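Mitogen-activated protein kinase, putative (Map kinase-like protein) (Leishmania major, PDB 3PG1) probably transfers phosphate from ATP to serine or threonine residues of target proteins, as a parasite member of the MAP kinase family. Local coordinates at residues I136-L147 with M217-F228. Sequence-based numbering, arbitrary orientation.
Sequences IQYFMYHILLGL and MWSAGCVMAEMF
I136 sits on one face of the F228 ring, its CD1 over the ring centre in a CH-pi contact, 3.7 Å from the F228 centroid and 14° off the normal. I136 also runs alongside M227 in the opposite sense, CG1 to M227 CB being 3.9 Å. M227 is the knob of the interface, set in a hole formed by I136, F139, M140 and I143. Its sulfur takes the edge of the F139 ring, a Met-aromatic contact with SD 3.7 Å from F139 CD2. A bend at the last torsion (chi3 -76°) turns M227 CE away from that ring and onto M140, 3.4 Å from M140 SD. M140, itself folded at chi2 and chi3, crosses the extended M224 at about a right angle; its SD rests on M224 CB at 3.7 Å, and its CE reaches the carbonyl of A220. Beyond it, A220 CB receives L147 CD1 at 3.9 Å and, in one of its two conformers, L144 CD2 a little farther off. No hydrogen bond links segments 136-147 and 217-228, whose axes run nearly antiparallel (165°) and come within 10.6 Å, so apolar packing joins them in the helical C-terminal lobe of the kinase fold. Helix 120-125 borders V223 and M227, helix 311-315 flanks L144 and M217, and strand 173-175 packs on F139, I143 and L147.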
ATOM      1  N   ILE A 136      -5.664   1.594  18.760  1.00 33.53           N
ATOM      2  CA  ILE A 136      -5.693   0.435  17.819  1.00 29.94           C
ATOM      3  C   ILE A 136      -7.024   0.370  17.080  1.00 30.76           C
ATOM      4  O   ILE A 136      -7.040   0.090  15.878  1.00 30.14           O
ATOM      5  CB  ILE A 136      -5.328  -0.925  18.492  1.00 31.37           C
ATOM      6  CG1 ILE A 136      -3.906  -0.847  19.117  1.00 31.48           C
ATOM      7  CG2 ILE A 136      -5.431  -2.133  17.473  1.00 29.65           C
ATOM      8  CD1 ILE A 136      -3.509  -1.986  20.092  1.00 34.97           C
ATOM      9  N   GLN A 137      -8.133   0.536  17.803  1.00 26.59           N
ATOM     10  CA  GLN A 137      -9.457   0.451  17.197  1.00 26.97           C
ATOM     11  C   GLN A 137      -9.611   1.555  16.141  1.00 28.98           C
ATOM     12  O   GLN A 137     -10.108   1.325  15.028  1.00 25.40           O
ATOM     13  CB  GLN A 137     -10.538   0.548  18.294  1.00 29.60           C
ATOM     14  CG  GLN A 137     -11.956   0.377  17.733  1.00 32.09           C
ATOM     15  CD  GLN A 137     -13.028   1.076  18.553  1.00 38.06           C
ATOM     16  OE1 GLN A 137     -14.159   0.604  18.665  1.00 33.33           O
ATOM     17  NE2 GLN A 137     -12.704   2.197  19.157  1.00 30.49           N
ATOM     18  N   TYR A 138      -9.172   2.767  16.503  1.00 30.08           N
ATOM     19  CA  TYR A 138      -9.275   3.924  15.607  1.00 29.64           C
ATOM     20  C   TYR A 138      -8.442   3.721  14.335  1.00 31.35           C
ATOM     21  O   TYR A 138      -8.964   3.894  13.231  1.00 29.83           O
ATOM     22  CB  TYR A 138      -8.861   5.208  16.355  1.00 32.38           C
ATOM     23  CG  TYR A 138      -9.111   6.443  15.527  1.00 33.97           C
ATOM     24  CD1 TYR A 138     -10.389   6.983  15.412  1.00 35.18           C
ATOM     25  CD2 TYR A 138      -8.069   7.078  14.852  1.00 35.84           C
ATOM     26  CE1 TYR A 138     -10.617   8.147  14.681  1.00 37.40           C
ATOM     27  CE2 TYR A 138      -8.286   8.249  14.126  1.00 37.25           C
ATOM     28  CZ  TYR A 138      -9.562   8.773  14.041  1.00 41.05           C
ATOM     29  OH  TYR A 138      -9.813   9.863  13.261  1.00 45.19           O
ATOM     30  N   PHE A 139      -7.151   3.398  14.489  1.00 28.91           N
ATOM     31  CA  PHE A 139      -6.246   3.143  13.358  1.00 29.52           C
ATOM     32  C   PHE A 139      -6.781   2.053  12.456  1.00 28.63           C
ATOM     33  O   PHE A 139      -6.785   2.211  11.235  1.00 28.74           O
ATOM     34  CB  PHE A 139      -4.814   2.733  13.851  1.00 33.21           C
ATOM     35  CG  PHE A 139      -3.978   3.795  14.542  1.00 38.04           C
ATOM     36  CD1 PHE A 139      -4.161   5.146  14.266  1.00 44.51           C
ATOM     37  CD2 PHE A 139      -3.023   3.446  15.489  1.00 41.73           C
ATOM     38  CE1 PHE A 139      -3.400   6.125  14.929  1.00 48.07           C
ATOM     39  CE2 PHE A 139      -2.264   4.425  16.146  1.00 45.49           C
ATOM     40  CZ  PHE A 139      -2.450   5.753  15.855  1.00 45.38           C
ATOM     41  N   MET A 140      -7.206   0.914  13.049  1.00 24.40           N
ATOM     42  CA  MET A 140      -7.744  -0.228  12.289  1.00 22.76           C
ATOM     43  C   MET A 140      -9.000   0.167  11.510  1.00 26.42           C
ATOM     44  O   MET A 140      -9.163  -0.267  10.369  1.00 24.36           O
ATOM     45  CB  MET A 140      -8.061  -1.430  13.215  1.00 24.28           C
ATOM     46  CG  MET A 140      -6.790  -2.196  13.674  1.00 25.77           C
ATOM     47  SD  MET A 140      -5.660  -2.604  12.280  1.00 28.21           S
ATOM     48  CE  MET A 140      -6.715  -3.588  11.220  1.00 22.67           C
ATOM     49  N   TYR A 141      -9.864   0.999  12.118  1.00 22.40           N
ATOM     50  CA  TYR A 141     -11.097   1.421  11.438  1.00 23.59           C
ATOM     51  C   TYR A 141     -10.702   2.155  10.125  1.00 28.49           C
ATOM     52  O   TYR A 141     -11.254   1.865   9.076  1.00 27.67           O
ATOM     53  CB  TYR A 141     -11.994   2.303  12.372  1.00 25.24           C
ATOM     54  CG  TYR A 141     -13.363   2.615  11.775  1.00 25.91           C
ATOM     55  CD1 TYR A 141     -14.290   1.598  11.536  1.00 26.73           C
ATOM     56  CD2 TYR A 141     -13.726   3.917  11.450  1.00 27.09           C
ATOM     57  CE1 TYR A 141     -15.542   1.875  10.967  1.00 26.72           C
ATOM     58  CE2 TYR A 141     -14.998   4.212  10.931  1.00 26.78           C
ATOM     59  CZ  TYR A 141     -15.888   3.180  10.660  1.00 30.41           C
ATOM     60  OH  TYR A 141     -17.135   3.448  10.116  1.00 26.48           O
ATOM     61  N   HIS A 142      -9.748   3.085  10.210  1.00 26.54           N
ATOM     62  CA  HIS A 142      -9.299   3.877   9.065  1.00 26.42           C
ATOM     63  C   HIS A 142      -8.493   3.070   8.059  1.00 28.79           C
ATOM     64  O   HIS A 142      -8.635   3.271   6.841  1.00 27.90           O
ATOM     65  CB  HIS A 142      -8.573   5.137   9.550  1.00 28.34           C
ATOM     66  CG  HIS A 142      -9.507   6.148  10.158  1.00 32.18           C
ATOM     67  ND1 HIS A 142      -9.914   7.267   9.450  1.00 35.31           N
ATOM     68  CD2 HIS A 142     -10.123   6.149  11.362  1.00 33.48           C
ATOM     69  CE1 HIS A 142     -10.747   7.922  10.249  1.00 34.74           C
ATOM     70  NE2 HIS A 142     -10.910   7.288  11.408  1.00 34.72           N
ATOM     71  N   ILE A 143      -7.667   2.133   8.557  1.00 24.64           N
ATOM     72  CA  ILE A 143      -6.929   1.212   7.665  1.00 25.14           C
ATOM     73  C   ILE A 143      -7.933   0.408   6.845  1.00 25.81           C
ATOM     74  O   ILE A 143      -7.752   0.277   5.631  1.00 23.61           O
ATOM     75  CB  ILE A 143      -5.961   0.249   8.448  1.00 27.48           C
ATOM     76  CG1 ILE A 143      -4.752   1.010   9.075  1.00 28.61           C
ATOM     77  CG2 ILE A 143      -5.481  -0.946   7.575  1.00 27.35           C
ATOM     78  CD1 ILE A 143      -4.086   0.251  10.284  1.00 28.16           C
ATOM     79  N   LEU A 144      -8.975  -0.161   7.498  0.50 20.68           N
ATOM     80  CA  LEU A 144      -9.944  -0.986   6.762  0.50 18.86           C
ATOM     81  C   LEU A 144     -10.818  -0.165   5.819  0.50 22.47           C
ATOM     82  O   LEU A 144     -11.204  -0.665   4.775  0.50 20.89           O
ATOM     83  CB  LEU A 144     -10.791  -1.838   7.707  0.50 17.70           C
ATOM     84  CG  LEU A 144     -10.017  -3.009   8.342  0.50 20.26           C
ATOM     85  CD1 LEU A 144     -10.801  -3.613   9.521  0.50 19.37           C
ATOM     86  CD2 LEU A 144      -9.683  -4.103   7.264  0.50 15.04           C
ATOM     87  N   LEU A 145     -11.108   1.087   6.178  1.00 21.47           N
ATOM     88  CA  LEU A 145     -11.874   1.978   5.273  1.00 22.80           C
ATOM     89  C   LEU A 145     -11.024   2.289   4.026  1.00 24.71           C
ATOM     90  O   LEU A 145     -11.547   2.267   2.931  1.00 24.17           O
ATOM     91  CB  LEU A 145     -12.283   3.289   5.969  1.00 23.55           C
ATOM     92  CG  LEU A 145     -13.496   3.200   6.896  1.00 28.23           C
ATOM     93  CD1 LEU A 145     -13.736   4.543   7.597  1.00 26.69           C
ATOM     94  CD2 LEU A 145     -14.791   2.746   6.130  1.00 30.85           C
ATOM     95  N   GLY A 146      -9.716   2.516   4.191  1.00 24.64           N
ATOM     96  CA  GLY A 146      -8.877   2.761   3.020  1.00 25.31           C
ATOM     97  C   GLY A 146      -8.856   1.518   2.129  1.00 27.96           C
ATOM     98  O   GLY A 146      -9.010   1.635   0.922  1.00 26.68           O
ATOM     99  N   LEU A 147      -8.729   0.309   2.717  1.00 24.33           N
ATOM    100  CA  LEU A 147      -8.788  -0.937   1.914  1.00 21.83           C
ATOM    101  C   LEU A 147     -10.153  -1.107   1.257  1.00 23.93           C
ATOM    102  O   LEU A 147     -10.223  -1.418   0.072  1.00 22.28           O
ATOM    103  CB  LEU A 147      -8.494  -2.133   2.792  1.00 22.19           C
ATOM    104  CG  LEU A 147      -7.064  -2.302   3.313  1.00 24.84           C
ATOM    105  CD1 LEU A 147      -6.990  -3.561   4.201  1.00 24.78           C
ATOM    106  CD2 LEU A 147      -6.068  -2.368   2.156  1.00 23.72           C
ATOM    107  N   MET A 217      -6.788  -8.316   3.506  0.50 22.94           N
ATOM    108  CA  MET A 217      -7.424  -8.583   4.796  0.50 21.52           C
ATOM    109  C   MET A 217      -6.449  -9.343   5.702  0.50 24.85           C
ATOM    110  O   MET A 217      -6.420  -9.102   6.908  0.50 24.12           O
ATOM    111  CB  MET A 217      -8.768  -9.331   4.614  0.50 22.56           C
ATOM    112  CG  MET A 217      -9.905  -8.424   4.152  0.50 24.98           C
ATOM    113  SD  MET A 217     -10.057  -6.893   5.113  0.50 28.81           S
ATOM    114  CE  MET A 217     -10.620  -7.551   6.673  0.50 25.44           C
ATOM    115  N   TRP A 218      -5.632 -10.235   5.109  1.00 21.14           N
ATOM    116  CA  TRP A 218      -4.599 -10.979   5.840  1.00 22.39           C
ATOM    117  C   TRP A 218      -3.549  -9.987   6.351  1.00 24.28           C
ATOM    118  O   TRP A 218      -3.186 -10.048   7.521  1.00 23.35           O
ATOM    119  CB  TRP A 218      -3.895 -12.030   4.948  1.00 21.34           C
ATOM    120  CG  TRP A 218      -2.803 -12.742   5.726  1.00 23.14           C
ATOM    121  CD1 TRP A 218      -1.499 -12.360   5.864  1.00 26.32           C
ATOM    122  CD2 TRP A 218      -2.951 -13.947   6.478  1.00 23.74           C
ATOM    123  NE1 TRP A 218      -0.822 -13.270   6.645  1.00 26.22           N
ATOM    124  CE2 TRP A 218      -1.683 -14.264   7.020  1.00 27.54           C
ATOM    125  CE3 TRP A 218      -4.031 -14.814   6.723  1.00 24.22           C
ATOM    126  CZ2 TRP A 218      -1.483 -15.373   7.854  1.00 27.07           C
ATOM    127  CZ3 TRP A 218      -3.814 -15.958   7.470  1.00 25.84           C
ATOM    128  CH2 TRP A 218      -2.565 -16.202   8.081  1.00 27.40           C
ATOM    129  N   SER A 219      -3.055  -9.089   5.475  1.00 23.30           N
ATOM    130  CA  SER A 219      -2.054  -8.087   5.878  1.00 24.85           C
ATOM    131  C   SER A 219      -2.564  -7.192   7.010  1.00 27.44           C
ATOM    132  O   SER A 219      -1.830  -6.881   7.965  1.00 25.50           O
ATOM    133  CB  SER A 219      -1.607  -7.236   4.695  1.00 25.16           C
ATOM    134  OG  SER A 219      -1.233  -8.032   3.580  1.00 28.65           O
ATOM    135  N   ALA A 220      -3.821  -6.768   6.891  1.00 24.71           N
ATOM    136  CA  ALA A 220      -4.450  -5.928   7.904  1.00 23.02           C
ATOM    137  C   ALA A 220      -4.516  -6.653   9.286  1.00 24.03           C
ATOM    138  O   ALA A 220      -4.299  -6.014  10.297  1.00 23.99           O
ATOM    139  CB  ALA A 220      -5.842  -5.504   7.421  1.00 22.51           C
ATOM    140  N   GLY A 221      -4.832  -7.944   9.297  1.00 22.19           N
ATOM    141  CA  GLY A 221      -4.870  -8.757  10.515  1.00 22.49           C
ATOM    142  C   GLY A 221      -3.481  -8.842  11.142  1.00 26.12           C
ATOM    143  O   GLY A 221      -3.352  -8.767  12.361  1.00 23.69           O
ATOM    144  N   CYS A 222      -2.433  -8.974  10.303  1.00 23.29           N
ATOM    145  CA  CYS A 222      -1.036  -8.994  10.771  1.00 25.12           C
ATOM    146  C   CYS A 222      -0.716  -7.649  11.415  1.00 29.20           C
ATOM    147  O   CYS A 222      -0.120  -7.618  12.471  1.00 27.32           O
ATOM    148  CB  CYS A 222      -0.082  -9.284   9.614  1.00 24.91           C
ATOM    149  SG  CYS A 222      -0.148 -11.001   9.038  1.00 26.82           S
ATOM    150  N   VAL A 223      -1.127  -6.545  10.772  1.00 28.68           N
ATOM    151  CA  VAL A 223      -0.890  -5.189  11.300  1.00 28.79           C
ATOM    152  C   VAL A 223      -1.607  -5.001  12.639  1.00 31.55           C
ATOM    153  O   VAL A 223      -0.993  -4.528  13.594  1.00 30.38           O
ATOM    154  CB  VAL A 223      -1.255  -4.093  10.263  1.00 31.52           C
ATOM    155  CG1 VAL A 223      -1.277  -2.682  10.908  1.00 30.68           C
ATOM    156  CG2 VAL A 223      -0.276  -4.130   9.085  1.00 31.24           C
ATOM    157  N   MET A 224      -2.867  -5.461  12.726  1.00 28.32           N
ATOM    158  CA  MET A 224      -3.671  -5.355  13.957  1.00 25.97           C
ATOM    159  C   MET A 224      -2.953  -6.065  15.132  1.00 30.31           C
ATOM    160  O   MET A 224      -2.732  -5.443  16.161  1.00 28.36           O
ATOM    161  CB  MET A 224      -5.062  -5.952  13.737  1.00 26.05           C
ATOM    162  CG  MET A 224      -5.972  -5.718  14.921  1.00 26.97           C
ATOM    163  SD  MET A 224      -7.701  -5.964  14.541  1.00 27.97           S
ATOM    164  CE  MET A 224      -8.378  -5.946  16.245  1.00 25.30           C
ATOM    165  N   ALA A 225      -2.589  -7.349  14.968  1.00 28.85           N
ATOM    166  CA  ALA A 225      -1.858  -8.124  16.013  1.00 31.05           C
ATOM    167  C   ALA A 225      -0.536  -7.444  16.398  1.00 32.51           C
ATOM    168  O   ALA A 225      -0.158  -7.385  17.582  1.00 32.97           O
ATOM    169  CB  ALA A 225      -1.591  -9.549  15.515  1.00 30.99           C
ATOM    170  N   GLU A 226       0.129  -6.855  15.411  1.00 28.89           N
ATOM    171  CA  GLU A 226       1.402  -6.195  15.635  1.00 31.32           C
ATOM    172  C   GLU A 226       1.251  -4.942  16.489  1.00 36.19           C
ATOM    173  O   GLU A 226       2.150  -4.631  17.263  1.00 35.83           O
ATOM    174  CB  GLU A 226       2.082  -5.856  14.312  1.00 32.44           C
ATOM    175  CG  GLU A 226       3.527  -5.368  14.488  1.00 36.12           C
ATOM    176  CD  GLU A 226       4.295  -5.220  13.190  1.00 43.91           C
ATOM    177  OE1 GLU A 226       3.922  -5.851  12.172  1.00 36.92           O
ATOM    178  OE2 GLU A 226       5.258  -4.431  13.181  1.00 37.74           O
ATOM    179  N   MET A 227       0.127  -4.224  16.360  1.00 31.11           N
ATOM    180  CA  MET A 227      -0.052  -3.022  17.179  1.00 31.73           C
ATOM    181  C   MET A 227      -0.265  -3.415  18.637  1.00 36.63           C
ATOM    182  O   MET A 227       0.093  -2.648  19.521  1.00 38.02           O
ATOM    183  CB  MET A 227      -1.241  -2.179  16.668  1.00 32.47           C
ATOM    184  CG  MET A 227      -0.876  -1.302  15.484  1.00 35.08           C
ATOM    185  SD  MET A 227      -2.151  -0.091  15.051  1.00 37.16           S
ATOM    186  CE  MET A 227      -3.264  -1.125  14.267  1.00 30.54           C
ATOM    187  N   PHE A 228      -0.901  -4.575  18.890  1.00 32.56           N
ATOM    188  CA  PHE A 228      -1.096  -5.042  20.270  1.00 32.75           C
ATOM    189  C   PHE A 228       0.244  -5.539  20.839  1.00 39.46           C
ATOM    190  O   PHE A 228       0.630  -5.174  21.957  1.00 37.70           O
ATOM    191  CB  PHE A 228      -2.108  -6.196  20.337  1.00 32.50           C
ATOM    192  CG  PHE A 228      -3.557  -5.787  20.282  1.00 32.31           C
ATOM    193  CD1 PHE A 228      -4.201  -5.294  21.416  1.00 33.52           C
ATOM    194  CD2 PHE A 228      -4.287  -5.905  19.092  1.00 29.90           C
ATOM    195  CE1 PHE A 228      -5.533  -4.870  21.353  1.00 33.12           C
ATOM    196  CE2 PHE A 228      -5.628  -5.508  19.034  1.00 31.03           C
ATOM    197  CZ  PHE A 228      -6.251  -5.014  20.173  1.00 30.71           C
TER